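Phosphatase YwpJ (Bacillus subtilis, PDB 1NRW) removes phosphate from phosphorylated five- and six-carbon sugars and nucleoside monophosphates in vitro, and, to a lesser extent, from FMN, as a magnesium-dependent hydrolase of the HAD superfamily. Local coordinates at residues A[13-18]-A[53-58]. Sequence-based numbering, arbitrary orientation.
Sequences GTLLNS and SIFEPL
Leu15 and Phe55 approach from opposite directions, with CD2 of Leu15 at the edge of the Phe55 ring, 3.6 Å from Phe55 CZ. CE1 is almost as near, at 3.8 Å from the same Leu15 CD2. The methyl lies near the plane of the ring and not over a face. Alongside runs a second apolar pair, Leu16 and Ile54, which reach for each other tip to tip and bring their CD1 atoms to 3.9 Å. No hydrogen bond crosses between 13-18 and 53-58, and the backbones stay well apart: the nearest alpha carbons, CA of Leu16 and CA of Ile54, are separated by 9.7 Å. The gap is bridged entirely by side chains, with about 140 Å² buried in all.

Leu15 points toward 53-58, its CG placed opposite the backbone N (chi1 -180°). Leu16 sets out along a flank instead and relies on an extended outer chain (chi2 177°) to deliver CD1 to the isoleucine. Leu15 also packs on Ile9 of strand 6-10, and Leu16 on Val22, while Thr62 touches Phe55 on the other segment. The main chain of 13-18 is tied down as well, Leu15 O accepting from Asn26 ND2 and Leu16 O from Asn275 ND2.

Thr14 faces the metal centre, where its OG1 hydrogen-bonds Asp240 OD1; Asp240 binds calcium together with Asp10, Asp12 and Ser241. The apolar contact joins the short helix that follows the strand bearing Asp10, the probable nucleophile, to helix 48-55 and the residues that follow, its two leucines coming directly after the DxDGT motif (Asp10 to Thr14) in the Rossmann-like core of a HAD phosphatase.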
ATOM      1  N   GLY A  13      -3.736   8.253   0.263  1.00 10.57           N
ATOM      2  CA  GLY A  13      -5.122   8.578  -0.044  1.00 10.51           C
ATOM      3  C   GLY A  13      -6.139   8.311   1.049  1.00 12.12           C
ATOM      4  O   GLY A  13      -7.339   8.522   0.853  1.00 12.73           O
ATOM      5  N   THR A  14      -5.664   7.865   2.205  1.00 11.40           N
ATOM      6  CA  THR A  14      -6.549   7.539   3.316  1.00 10.48           C
ATOM      7  C   THR A  14      -6.037   8.215   4.585  1.00 11.35           C
ATOM      8  O   THR A  14      -6.535   9.285   4.955  1.00 11.89           O
ATOM      9  CB  THR A  14      -6.628   5.997   3.459  1.00 10.69           C
ATOM     10  OG1 THR A  14      -7.202   5.459   2.259  1.00 12.50           O
ATOM     11  CG2 THR A  14      -7.490   5.576   4.650  1.00 11.92           C
ATOM     12  N   LEU A  15      -5.046   7.620   5.249  1.00 10.98           N
ATOM     13  CA  LEU A  15      -4.492   8.243   6.450  1.00 11.54           C
ATOM     14  C   LEU A  15      -3.754   9.520   6.049  1.00 12.62           C
ATOM     15  O   LEU A  15      -3.804  10.535   6.752  1.00 13.63           O
ATOM     16  CB  LEU A  15      -3.512   7.302   7.161  1.00 12.26           C
ATOM     17  CG  LEU A  15      -2.883   7.865   8.445  1.00 11.52           C
ATOM     18  CD1 LEU A  15      -3.972   8.063   9.500  1.00 12.98           C
ATOM     19  CD2 LEU A  15      -1.807   6.910   8.959  1.00 13.25           C
ATOM     20  N   LEU A  16      -3.060   9.468   4.917  1.00 11.38           N
ATOM     21  CA  LEU A  16      -2.320  10.634   4.446  1.00 13.34           C
ATOM     22  C   LEU A  16      -3.197  11.568   3.627  1.00 13.26           C
ATOM     23  O   LEU A  16      -4.040  11.114   2.850  1.00 12.89           O
ATOM     24  CB  LEU A  16      -1.138  10.193   3.581  1.00 13.85           C
ATOM     25  CG  LEU A  16      -0.120   9.275   4.273  1.00 13.98           C
ATOM     26  CD1 LEU A  16       0.941   8.855   3.274  1.00 14.30           C
ATOM     27  CD2 LEU A  16       0.520   9.989   5.457  1.00 16.54           C
ATOM     28  N   ASN A  17      -3.005  12.874   3.804  1.00 12.35           N
ATOM     29  CA  ASN A  17      -3.761  13.830   3.013  1.00 12.55           C
ATOM     30  C   ASN A  17      -3.026  14.017   1.686  1.00 13.04           C
ATOM     31  O   ASN A  17      -2.052  13.306   1.407  1.00 13.11           O
ATOM     32  CB  ASN A  17      -3.935  15.168   3.753  1.00 14.42           C
ATOM     33  CG  ASN A  17      -2.625  15.887   4.030  1.00 12.19           C
ATOM     34  OD1 ASN A  17      -1.571  15.560   3.482  1.00 12.48           O
ATOM     35  ND2 ASN A  17      -2.700  16.910   4.881  1.00 14.92           N
ATOM     36  N   SER A  18      -3.478  14.967   0.873  1.00 12.79           N
ATOM     37  CA  SER A  18      -2.879  15.198  -0.438  1.00 14.17           C
ATOM     38  C   SER A  18      -1.458  15.766  -0.406  1.00 14.74           C
ATOM     39  O   SER A  18      -0.808  15.894  -1.447  1.00 15.30           O
ATOM     40  CB  SER A  18      -3.800  16.084  -1.287  1.00 13.96           C
ATOM     41  OG  SER A  18      -4.030  17.338  -0.670  1.00 17.16           O
ATOM     42  N   SER A  53       9.375   6.035   7.989  1.00 18.70           N
ATOM     43  CA  SER A  53       9.910   7.362   7.700  1.00 19.04           C
ATOM     44  C   SER A  53       8.873   8.435   8.010  1.00 19.38           C
ATOM     45  O   SER A  53       9.217   9.553   8.396  1.00 19.46           O
ATOM     46  CB  SER A  53      10.344   7.458   6.237  1.00 20.00           C
ATOM     47  OG  SER A  53      11.452   6.609   5.992  1.00 24.36           O
ATOM     48  N   ILE A  54       7.600   8.090   7.848  1.00 17.29           N
ATOM     49  CA  ILE A  54       6.519   9.030   8.127  1.00 18.30           C
ATOM     50  C   ILE A  54       6.116   9.016   9.603  1.00 18.19           C
ATOM     51  O   ILE A  54       5.882  10.065  10.203  1.00 18.79           O
ATOM     52  CB  ILE A  54       5.269   8.704   7.270  1.00 18.17           C
ATOM     53  CG1 ILE A  54       5.608   8.858   5.783  1.00 21.36           C
ATOM     54  CG2 ILE A  54       4.109   9.619   7.666  1.00 18.19           C
ATOM     55  CD1 ILE A  54       4.512   8.396   4.849  1.00 23.69           C
ATOM     56  N   PHE A  55       6.055   7.824  10.190  1.00 17.50           N
ATOM     57  CA  PHE A  55       5.642   7.668  11.583  1.00 17.60           C
ATOM     58  C   PHE A  55       6.686   7.997  12.644  1.00 18.76           C
ATOM     59  O   PHE A  55       6.351   8.529  13.703  1.00 18.77           O
ATOM     60  CB  PHE A  55       5.142   6.239  11.814  1.00 17.31           C
ATOM     61  CG  PHE A  55       3.799   5.951  11.194  1.00 16.82           C
ATOM     62  CD1 PHE A  55       3.158   6.893  10.389  1.00 17.04           C
ATOM     63  CD2 PHE A  55       3.167   4.734  11.431  1.00 18.51           C
ATOM     64  CE1 PHE A  55       1.905   6.627   9.829  1.00 19.07           C
ATOM     65  CE2 PHE A  55       1.917   4.460  10.876  1.00 18.35           C
ATOM     66  CZ  PHE A  55       1.286   5.407  10.075  1.00 20.19           C
ATOM     67  N   GLU A  56       7.940   7.667  12.369  1.00 21.62           N
ATOM     68  CA  GLU A  56       9.023   7.913  13.320  1.00 25.54           C
ATOM     69  C   GLU A  56       9.061   9.335  13.886  1.00 24.64           C
ATOM     70  O   GLU A  56       9.063   9.522  15.101  1.00 24.92           O
ATOM     71  CB  GLU A  56      10.370   7.581  12.676  1.00 30.39           C
ATOM     72  CG  GLU A  56      11.136   6.484  13.382  1.00 39.71           C
ATOM     73  CD  GLU A  56      11.423   6.823  14.829  1.00 43.92           C
ATOM     74  OE1 GLU A  56      12.077   7.859  15.080  1.00 47.61           O
ATOM     75  OE2 GLU A  56      10.994   6.053  15.716  1.00 47.55           O
ATOM     76  N   PRO A  57       9.090  10.354  13.013  1.00 24.96           N
ATOM     77  CA  PRO A  57       9.131  11.748  13.476  1.00 24.32           C
ATOM     78  C   PRO A  57       7.909  12.157  14.301  1.00 25.38           C
ATOM     79  O   PRO A  57       7.968  13.105  15.088  1.00 24.07           O
ATOM     80  CB  PRO A  57       9.219  12.545  12.175  1.00 25.47           C
ATOM     81  CG  PRO A  57       9.856  11.581  11.213  1.00 27.48           C
ATOM     82  CD  PRO A  57       9.159  10.293  11.543  1.00 25.36           C
ATOM     83  N   LEU A  58       6.802  11.444  14.112  1.00 21.93           N
ATOM     84  CA  LEU A  58       5.567  11.750  14.828  1.00 21.82           C
ATOM     85  C   LEU A  58       5.380  10.911  16.081  1.00 21.70           C
ATOM     86  O   LEU A  58       4.450  11.144  16.858  1.00 21.92           O
ATOM     87  CB  LEU A  58       4.365  11.533  13.909  1.00 19.90           C
ATOM     88  CG  LEU A  58       4.316  12.402  12.656  1.00 21.61           C
ATOM     89  CD1 LEU A  58       3.130  11.975  11.806  1.00 22.36           C
ATOM     90  CD2 LEU A  58       4.209  13.870  13.050  1.00 22.42           C
TER